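PDB 5HZ0: LRR receptor-like serine/threonine-protein kinase RGI3, which acts as a receptor kinase whose extracellular leucine-rich repeats bind RGF peptide hormones, triggering pairing with SERK co-receptors and helping maintain the root stem cell niche. Local coordinates for residues A[135-140]-A[159-164]; A[176-181]-A[200-205]; A[183-188]-A[207-212]. The protein carries 5 engineered substitutions. All coordinates share one frame; numbering follows the deposited sequence.

The three contacts illustrate how a leucine-rich-repeat solenoid is built by stacking one coil on the next. In chain order interaction 1 closes before the other two open, whereas the segments of interactions 2 and 3 alternate. Interactions 1 and 3 are steps of the same parallel strand array: strands 162-164 and 186-188 are neighbours, and the contact centres lie about 10 Å apart. Interaction 2 joins 3-10 turns; its centre lies about 11 Å from that of interaction 3 and about 15 Å from that of interaction 1. Leu160 packs on Leu181, and Ile202 on Leu208 and Leu211, so the turns share the core beneath the strands, whose other face receives the hormone in this extracellular domain.

Interaction 1. Residues A[135-140]-A[159-164]; sequences LQVLRA and NLVMLG
Gln136 O accepts two backbone N-H groups of segment 159-164. Val161 N reaches it at 2.8 Å within the plane of the carbonyl, at one of its lone pairs, while Met162 N lies 3.2 Å from the same Gln136 O and is tilted from that plane. Beyond this fork the pairing becomes regular: Leu138 N gives to Met162 O, Gly164 N gives to Leu138 O at 3.0 Å, and Ala140 N closes the row on Gly164 O. This is the parallel strand pairing of successive coils in a leucine-rich-repeat solenoid. On its core face Leu138 and Leu163 run alongside each other with their ends on the same side, Leu138 CD2 3.6 Å from Leu163 CD1. On the other face Val137 CG2 meets Met162 CB at 3.7 Å. Met162 bends at its second torsion (chi2 47°), bringing CE within 3.9 Å of Arg139 CG, against the arginine's aliphatic stem. The polar end of Arg139 is engaged by other partners: NE hydrogen-bonds a modified side chain of the bound peptide, and the guanidinium makes a cation-pi contact with Phe117. Both Arg139 and Met162 belong to the peptide-recognition motifs, and Met162 also packs on a modified side chain of the peptide.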
loop_
_atom_site.group_PDB
_atom_site.type_symbol
_atom_site.label_atom_id
_atom_site.label_comp_id
_atom_site.label_asym_id
_atom_site.label_seq_id
_atom_site.Cartn_x
_atom_site.Cartn_y
_atom_site.Cartn_z
ATOM N N LEU A 135 -36.902 -6.528 -13.081
ATOM C CA LEU A 135 -35.719 -6.579 -12.234
ATOM C C LEU A 135 -34.980 -5.249 -12.294
ATOM O O LEU A 135 -34.742 -4.698 -13.362
ATOM C CB LEU A 135 -34.796 -7.724 -12.630
ATOM C CG LEU A 135 -33.695 -8.034 -11.614
ATOM C CD1 LEU A 135 -34.348 -8.374 -10.267
ATOM C CD2 LEU A 135 -32.809 -9.172 -12.115
ATOM N N GLN A 136 -34.636 -4.743 -11.123
ATOM C CA GLN A 136 -33.992 -3.441 -10.975
ATOM C C GLN A 136 -32.597 -3.606 -10.378
ATOM O O GLN A 136 -31.623 -3.082 -10.896
ATOM C CB GLN A 136 -34.866 -2.486 -10.163
ATOM C CG GLN A 136 -36.066 -1.947 -10.946
ATOM C CD GLN A 136 -36.991 -1.044 -10.103
ATOM O OE1 GLN A 136 -36.530 -0.291 -9.249
ATOM N NE2 GLN A 136 -38.291 -1.126 -10.350
ATOM N N VAL A 137 -32.543 -4.264 -9.227
ATOM C CA VAL A 137 -31.298 -4.561 -8.545
ATOM C C VAL A 137 -31.034 -6.069 -8.503
ATOM O O VAL A 137 -31.837 -6.841 -7.984
ATOM C CB VAL A 137 -31.333 -4.027 -7.090
ATOM C CG1 VAL A 137 -30.116 -4.496 -6.328
ATOM C CG2 VAL A 137 -31.426 -2.497 -7.068
ATOM N N LEU A 138 -29.908 -6.485 -9.080
ATOM C CA LEU A 138 -29.407 -7.829 -8.895
ATOM C C LEU A 138 -28.007 -7.685 -8.346
ATOM O O LEU A 138 -27.132 -7.137 -9.009
ATOM C CB LEU A 138 -29.404 -8.622 -10.213
ATOM C CG LEU A 138 -28.350 -9.732 -10.463
ATOM C CD1 LEU A 138 -28.359 -10.849 -9.427
ATOM C CD2 LEU A 138 -28.526 -10.306 -11.837
ATOM N N ARG A 139 -27.801 -8.138 -7.114
ATOM C CA ARG A 139 -26.463 -8.156 -6.553
ATOM C C ARG A 139 -26.165 -9.540 -6.023
ATOM O O ARG A 139 -26.735 -9.960 -5.006
ATOM C CB ARG A 139 -26.373 -7.149 -5.421
ATOM C CG ARG A 139 -26.895 -5.766 -5.781
ATOM C CD ARG A 139 -26.878 -4.861 -4.574
ATOM N NE ARG A 139 -25.548 -4.828 -3.989
ATOM C CZ ARG A 139 -25.288 -4.462 -2.742
ATOM N NH1 ARG A 139 -24.041 -4.491 -2.297
ATOM N NH2 ARG A 139 -26.267 -4.085 -1.936
ATOM N N ALA A 140 -25.308 -10.239 -6.773
ATOM C CA ALA A 140 -24.791 -11.595 -6.479
ATOM C C ALA A 140 -23.315 -11.709 -6.062
ATOM O O ALA A 140 -22.787 -12.814 -5.982
ATOM C CB ALA A 140 -25.101 -12.540 -7.617
ATOM N N ASN A 159 -35.212 -2.903 -16.939
ATOM C CA ASN A 159 -35.281 -1.990 -15.805
ATOM C C ASN A 159 -34.094 -1.957 -14.851
ATOM O O ASN A 159 -34.151 -1.273 -13.846
ATOM C CB ASN A 159 -36.549 -2.275 -15.006
ATOM C CG ASN A 159 -37.803 -1.917 -15.770
ATOM O OD1 ASN A 159 -37.746 -1.298 -16.828
ATOM N ND2 ASN A 159 -38.944 -2.291 -15.227
ATOM N N LEU A 160 -33.039 -2.712 -15.133
ATOM C CA LEU A 160 -31.902 -2.773 -14.224
ATOM C C LEU A 160 -31.291 -1.399 -14.023
ATOM O O LEU A 160 -31.067 -0.662 -14.975
ATOM C CB LEU A 160 -30.818 -3.700 -14.748
ATOM C CG LEU A 160 -30.770 -5.165 -14.341
ATOM C CD1 LEU A 160 -29.707 -5.825 -15.197
ATOM C CD2 LEU A 160 -30.442 -5.320 -12.874
ATOM N N VAL A 161 -31.012 -1.092 -12.764
ATOM C CA VAL A 161 -30.308 0.111 -12.344
ATOM C C VAL A 161 -28.958 -0.296 -11.766
ATOM O O VAL A 161 -27.960 0.393 -11.965
ATOM C CB VAL A 161 -31.149 1.058 -11.408
ATOM C CG1 VAL A 161 -32.517 1.287 -12.029
ATOM C CG2 VAL A 161 -31.280 0.510 -9.994
ATOM N N MET A 162 -28.996 -1.316 -10.914
ATOM C CA MET A 162 -27.852 -1.779 -10.152
ATOM C C MET A 162 -27.525 -3.251 -10.479
ATOM O O MET A 162 -28.375 -4.131 -10.372
ATOM C CB MET A 162 -28.159 -1.587 -8.656
ATOM C CG MET A 162 -27.137 -2.151 -7.692
ATOM S SD MET A 162 -25.442 -1.730 -8.122
ATOM C CE MET A 162 -24.587 -3.120 -7.387
ATOM N N LEU A 163 -26.299 -3.505 -10.918
ATOM C CA LEU A 163 -25.850 -4.871 -11.186
ATOM C C LEU A 163 -24.484 -5.121 -10.573
ATOM O O LEU A 163 -23.497 -4.531 -10.993
ATOM C CB LEU A 163 -25.777 -5.142 -12.688
ATOM C CG LEU A 163 -25.207 -6.526 -13.055
ATOM C CD1 LEU A 163 -26.196 -7.635 -12.702
ATOM C CD2 LEU A 163 -24.778 -6.633 -14.525
ATOM N N GLY A 164 -24.390 -6.022 -9.611
ATOM C CA GLY A 164 -23.064 -6.301 -9.163
ATOM C C GLY A 164 -22.852 -7.746 -8.831
ATOM O O GLY A 164 -23.621 -8.449 -8.175
#

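Interaction 2. Residues A[176-181]-A[200-205]; sequences ASIGNL and DEIGYC
Gly179 faces segment 200-205 with its backbone, CA near Glu201 O, and no side chain stands between the two 3-10 turns there. On the buried flank the side chains of Ile178 and Ile202 are laid next to each other in a common direction, with Ile178 CG2 3.8 Å from Ile202 CG1. Cys205 fills in next to them, its SG near both Ile178 O and Leu181 O, and the row continues to Ile154 beyond Ile178 and to Ile226 beyond Ile202. The outer flank is more open to solvent. Glu201 folds back at its second torsion (chi2 75°), laying its carboxylate against the methyl of Ala176, with OE1 3.5 Å from Ala176 CB. Tyr204 touches chiefly through CB, beside Gly179 O, and its ring then leads away from segment 176-181 at the exposed surface; the Tyr204 side chain also touches Lys182. The ammonium group of that lysine hydrogen-bonds Gly179 O. No hydrogen bond joins the turns; each is held by its own backbone bonds, such as Gly179 N to Ala176 O and Tyr204 N to Glu201 O. Such stacked 3-10 turns form the convex side of plant leucine-rich-repeat solenoids.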
loop_
_atom_site.group_PDB
_atom_site.type_symbol
_atom_site.label_atom_id
_atom_site.label_comp_id
_atom_site.label_asym_id
_atom_site.label_seq_id
_atom_site.Cartn_x
_atom_site.Cartn_y
_atom_site.Cartn_z
ATOM N N ALA A 176 -22.150 -7.867 -25.506
ATOM C CA ALA A 176 -22.571 -6.640 -26.167
ATOM C C ALA A 176 -24.006 -6.299 -25.742
ATOM O O ALA A 176 -24.447 -5.143 -25.805
ATOM C CB ALA A 176 -22.459 -6.803 -27.679
ATOM N N SER A 177 -24.696 -7.330 -25.258
ATOM C CA SER A 177 -26.019 -7.236 -24.654
ATOM C C SER A 177 -26.117 -6.104 -23.643
ATOM O O SER A 177 -27.167 -5.504 -23.478
ATOM C CB SER A 177 -26.275 -8.520 -23.875
ATOM O OG SER A 177 -27.043 -9.430 -24.616
ATOM N N ILE A 178 -25.018 -5.850 -22.942
ATOM C CA ILE A 178 -24.993 -4.856 -21.887
ATOM C C ILE A 178 -25.465 -3.494 -22.386
ATOM O O ILE A 178 -26.086 -2.758 -21.628
ATOM C CB ILE A 178 -23.608 -4.785 -21.186
ATOM C CG1 ILE A 178 -23.802 -4.669 -19.679
ATOM C CG2 ILE A 178 -22.730 -3.659 -21.739
ATOM C CD1 ILE A 178 -24.458 -5.882 -19.082
ATOM N N GLY A 179 -25.233 -3.189 -23.664
ATOM C CA GLY A 179 -25.678 -1.921 -24.226
ATOM C C GLY A 179 -27.199 -1.705 -24.302
ATOM O O GLY A 179 -27.680 -0.599 -24.608
ATOM N N ASN A 180 -27.958 -2.766 -24.052
ATOM C CA ASN A 180 -29.409 -2.677 -24.040
ATOM C C ASN A 180 -29.934 -2.162 -22.694
ATOM O O ASN A 180 -31.118 -1.882 -22.549
ATOM C CB ASN A 180 -30.038 -4.037 -24.361
ATOM C CG ASN A 180 -30.229 -4.251 -25.848
ATOM O OD1 ASN A 180 -29.731 -5.225 -26.422
ATOM N ND2 ASN A 180 -30.956 -3.335 -26.487
ATOM N N LEU A 181 -29.055 -2.029 -21.707
ATOM C CA LEU A 181 -29.540 -1.659 -20.402
ATOM C C LEU A 181 -29.486 -0.156 -20.361
ATOM O O LEU A 181 -28.457 0.437 -20.055
ATOM C CB LEU A 181 -28.619 -2.247 -19.334
ATOM C CG LEU A 181 -28.645 -3.768 -19.290
ATOM C CD1 LEU A 181 -27.766 -4.310 -18.172
ATOM C CD2 LEU A 181 -30.072 -4.239 -19.136
ATOM N N ASP A 200 -17.775 -2.024 -26.847
ATOM C CA ASP A 200 -18.168 -0.683 -27.249
ATOM C C ASP A 200 -19.637 -0.386 -26.975
ATOM O O ASP A 200 -19.999 0.756 -26.651
ATOM C CB ASP A 200 -17.836 -0.445 -28.717
ATOM C CG ASP A 200 -16.352 -0.336 -28.952
ATOM O OD1 ASP A 200 -15.702 -1.385 -29.104
ATOM O OD2 ASP A 200 -15.831 0.799 -28.958
ATOM N N GLU A 201 -20.468 -1.419 -27.062
ATOM C CA GLU A 201 -21.900 -1.269 -26.802
ATOM C C GLU A 201 -22.210 -0.669 -25.435
ATOM O O GLU A 201 -23.319 -0.217 -25.215
ATOM C CB GLU A 201 -22.630 -2.606 -26.949
ATOM C CG GLU A 201 -22.651 -3.150 -28.374
ATOM C CD GLU A 201 -21.322 -3.738 -28.812
ATOM O OE1 GLU A 201 -20.453 -4.000 -27.944
ATOM O OE2 GLU A 201 -21.151 -3.931 -30.034
ATOM N N ILE A 202 -21.246 -0.664 -24.516
ATOM C CA ILE A 202 -21.473 -0.077 -23.197
ATOM C C ILE A 202 -21.747 1.426 -23.289
ATOM O O ILE A 202 -22.300 2.031 -22.361
ATOM C CB ILE A 202 -20.306 -0.334 -22.208
ATOM C CG1 ILE A 202 -20.858 -0.474 -20.785
ATOM C CG2 ILE A 202 -19.281 0.792 -22.265
ATOM C CD1 ILE A 202 -19.825 -0.556 -19.715
ATOM N N GLY A 203 -21.365 2.017 -24.416
ATOM C CA GLY A 203 -21.648 3.409 -24.680
ATOM C C GLY A 203 -23.125 3.685 -24.930
ATOM O O GLY A 203 -23.525 4.846 -25.015
ATOM N N TYR A 204 -23.920 2.623 -25.064
ATOM C CA TYR A 204 -25.365 2.733 -25.266
ATOM C C TYR A 204 -26.119 2.825 -23.941
ATOM O O TYR A 204 -27.331 3.028 -23.933
ATOM C CB TYR A 204 -25.914 1.530 -26.061
ATOM C CG TYR A 204 -25.642 1.568 -27.554
ATOM C CD1 TYR A 204 -25.959 2.686 -28.309
ATOM C CD2 TYR A 204 -25.048 0.478 -28.207
ATOM C CE1 TYR A 204 -25.707 2.723 -29.663
ATOM C CE2 TYR A 204 -24.792 0.509 -29.568
ATOM C CZ TYR A 204 -25.123 1.635 -30.290
ATOM O OH TYR A 204 -24.874 1.689 -31.641
ATOM N N CYS A 205 -25.416 2.683 -22.820
ATOM C CA CYS A 205 -26.108 2.673 -21.543
ATOM C C CYS A 205 -26.104 4.098 -21.074
ATOM O O CYS A 205 -25.138 4.538 -20.448
ATOM C CB CYS A 205 -25.301 1.824 -20.549
ATOM S SG CYS A 205 -25.025 0.056 -21.047
#

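Interaction 3. Residues A[183-188]-A[207-212]; sequences RVQTIA and ELQNLY
Leu208 CD1 sits at the apolar centre, 3.9 Å from Val184 CG1 and 4.1 Å from Ile187 CG1. Val184 and Leu208 run side by side, whereas Ile187 crosses Leu208 at about a right angle. With CG of Leu208 anti to the backbone N (chi1 -165°), the same CD1 methyl is carried back against Gln185 O. Farther along the strands Ile187 CB meets Leu211 CD1, extending the hydrophobic face into the core of the solenoid. Around this centre runs the parallel pairing of two successive leucine-rich repeats. Gln185 O accepts from both Gln209 N and Asn210 N, Ile187 N gives to Asn210 O, and Tyr212 N gives to Ile187 O at 3.0 Å. Across the sheet, on the face of Thr186, Asn210 and Tyr212, the contact turns polar. Asn210 ND2 donates to Thr186 OG1 over 2.9 Å, nearly straight at 171° and with the hydroxyl oxygen in the amide plane, while Asn210 OD1 bonds Ser234 in the next repeat. Nearby, Ala188 CB touches the Tyr212 ring at CD2, 3.9 Å away, and Tyr212 OH also bonds Ser234. At the edge the amides of Gln185 and Gln209 run alongside each other, planes 18° apart. With both ends of the Asn210 amide engaged, its rotation is probably fixed; Tyr212, a peptide-recognition residue packing on an apolar side chain of the hormone, is probably steadied by the Ala188 contact and the Ser234 bond.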
loop_
_atom_site.group_PDB
_atom_site.type_symbol
_atom_site.label_atom_id
_atom_site.label_comp_id
_atom_site.label_asym_id
_atom_site.label_seq_id
_atom_site.Cartn_x
_atom_site.Cartn_y
_atom_site.Cartn_z
ATOM N N ARG A 183 -31.295 1.901 -18.529
ATOM C CA ARG A 183 -31.426 2.471 -17.198
ATOM C C ARG A 183 -30.360 2.100 -16.187
ATOM O O ARG A 183 -30.443 2.565 -15.056
ATOM C CB ARG A 183 -32.820 2.178 -16.634
ATOM C CG ARG A 183 -33.918 2.525 -17.628
ATOM C CD ARG A 183 -35.256 2.077 -17.138
ATOM N NE ARG A 183 -36.181 3.196 -17.068
ATOM C CZ ARG A 183 -37.461 3.084 -16.732
ATOM N NH1 ARG A 183 -37.962 1.892 -16.438
ATOM N NH2 ARG A 183 -38.232 4.164 -16.693
ATOM N N VAL A 184 -29.402 1.236 -16.540
ATOM C CA VAL A 184 -28.412 0.823 -15.538
ATOM C C VAL A 184 -27.509 1.983 -15.088
ATOM O O VAL A 184 -27.003 2.758 -15.889
ATOM C CB VAL A 184 -27.586 -0.451 -15.935
ATOM C CG1 VAL A 184 -26.327 -0.089 -16.740
ATOM C CG2 VAL A 184 -27.196 -1.237 -14.699
ATOM N N GLN A 185 -27.334 2.090 -13.781
ATOM C CA GLN A 185 -26.590 3.181 -13.164
ATOM C C GLN A 185 -25.218 2.731 -12.689
ATOM O O GLN A 185 -24.215 3.406 -12.915
ATOM C CB GLN A 185 -27.400 3.868 -12.053
ATOM C CG GLN A 185 -28.524 4.761 -12.591
ATOM C CD GLN A 185 -29.320 5.458 -11.492
ATOM O OE1 GLN A 185 -28.806 5.719 -10.403
ATOM N NE2 GLN A 185 -30.585 5.745 -11.772
ATOM N N THR A 186 -25.208 1.663 -11.902
ATOM C CA THR A 186 -23.969 1.076 -11.426
ATOM C C THR A 186 -23.763 -0.353 -11.934
ATOM O O THR A 186 -24.593 -1.238 -11.704
ATOM C CB THR A 186 -23.921 1.093 -9.895
ATOM O OG1 THR A 186 -23.945 2.456 -9.440
ATOM C CG2 THR A 186 -22.651 0.418 -9.396
ATOM N N ILE A 187 -22.654 -0.570 -12.636
ATOM C CA ILE A 187 -22.196 -1.915 -12.941
ATOM C C ILE A 187 -20.942 -2.220 -12.101
ATOM O O ILE A 187 -19.871 -1.651 -12.339
ATOM C CB ILE A 187 -21.873 -2.072 -14.449
ATOM C CG1 ILE A 187 -23.137 -1.913 -15.287
ATOM C CG2 ILE A 187 -21.219 -3.444 -14.738
ATOM C CD1 ILE A 187 -22.902 -2.029 -16.777
ATOM N N ALA A 188 -21.072 -3.092 -11.102
ATOM C CA ALA A 188 -19.901 -3.435 -10.296
ATOM C C ALA A 188 -19.505 -4.901 -10.451
ATOM O O ALA A 188 -20.068 -5.803 -9.808
ATOM C CB ALA A 188 -20.162 -3.119 -8.824
ATOM N N GLU A 207 -27.717 6.057 -18.897
ATOM C CA GLU A 207 -27.759 6.385 -17.478
ATOM C C GLU A 207 -26.554 5.916 -16.662
ATOM O O GLU A 207 -26.527 6.108 -15.447
ATOM C CB GLU A 207 -29.021 5.787 -16.879
ATOM C CG GLU A 207 -30.260 6.328 -17.521
ATOM C CD GLU A 207 -30.446 7.817 -17.217
ATOM O OE1 GLU A 207 -30.787 8.160 -16.059
ATOM O OE2 GLU A 207 -30.242 8.652 -18.132
ATOM N N LEU A 208 -25.578 5.264 -17.298
ATOM C CA LEU A 208 -24.430 4.770 -16.544
ATOM C C LEU A 208 -23.689 5.876 -15.798
ATOM O O LEU A 208 -23.309 6.890 -16.369
ATOM C CB LEU A 208 -23.462 3.994 -17.425
ATOM C CG LEU A 208 -22.450 3.156 -16.646
ATOM C CD1 LEU A 208 -23.209 2.132 -15.806
ATOM C CD2 LEU A 208 -21.506 2.492 -17.613
ATOM N N GLN A 209 -23.482 5.633 -14.513
ATOM C CA GLN A 209 -22.888 6.575 -13.580
ATOM C C GLN A 209 -21.556 6.042 -13.099
ATOM O O GLN A 209 -20.569 6.787 -13.065
ATOM C CB GLN A 209 -23.836 6.899 -12.405
ATOM C CG GLN A 209 -25.124 7.586 -12.864
ATOM C CD GLN A 209 -25.952 8.218 -11.737
ATOM O OE1 GLN A 209 -25.585 8.165 -10.560
ATOM N NE2 GLN A 209 -27.084 8.813 -12.109
ATOM N N ASN A 210 -21.576 4.798 -12.607
ATOM C CA ASN A 210 -20.403 4.158 -12.008
ATOM C C ASN A 210 -19.993 2.836 -12.678
ATOM O O ASN A 210 -20.727 1.847 -12.642
ATOM C CB ASN A 210 -20.635 3.913 -10.504
ATOM C CG ASN A 210 -21.238 5.113 -9.799
ATOM O OD1 ASN A 210 -20.599 6.151 -9.668
ATOM N ND2 ASN A 210 -22.482 4.975 -9.352
ATOM N N LEU A 211 -18.812 2.817 -13.276
ATOM C CA LEU A 211 -18.309 1.605 -13.904
ATOM C C LEU A 211 -17.107 1.046 -13.113
ATOM O O LEU A 211 -16.054 1.674 -13.066
ATOM C CB LEU A 211 -17.940 1.903 -15.357
ATOM C CG LEU A 211 -17.412 0.723 -16.189
ATOM C CD1 LEU A 211 -18.380 -0.430 -16.145
ATOM C CD2 LEU A 211 -17.158 1.151 -17.630
ATOM N N TYR A 212 -17.289 -0.085 -12.425
ATOM C CA TYR A 212 -16.196 -0.685 -11.662
ATOM C C TYR A 212 -15.902 -2.051 -12.234
ATOM O O TYR A 212 -16.625 -3.012 -11.958
ATOM C CB TYR A 212 -16.571 -0.865 -10.181
ATOM C CG TYR A 212 -17.222 0.348 -9.506
ATOM C CD1 TYR A 212 -16.895 1.650 -9.881
ATOM C CD2 TYR A 212 -18.154 0.179 -8.494
ATOM C CE1 TYR A 212 -17.484 2.732 -9.277
ATOM C CE2 TYR A 212 -18.751 1.257 -7.881
ATOM C CZ TYR A 212 -18.409 2.529 -8.274
ATOM O OH TYR A 212 -19.007 3.594 -7.670
#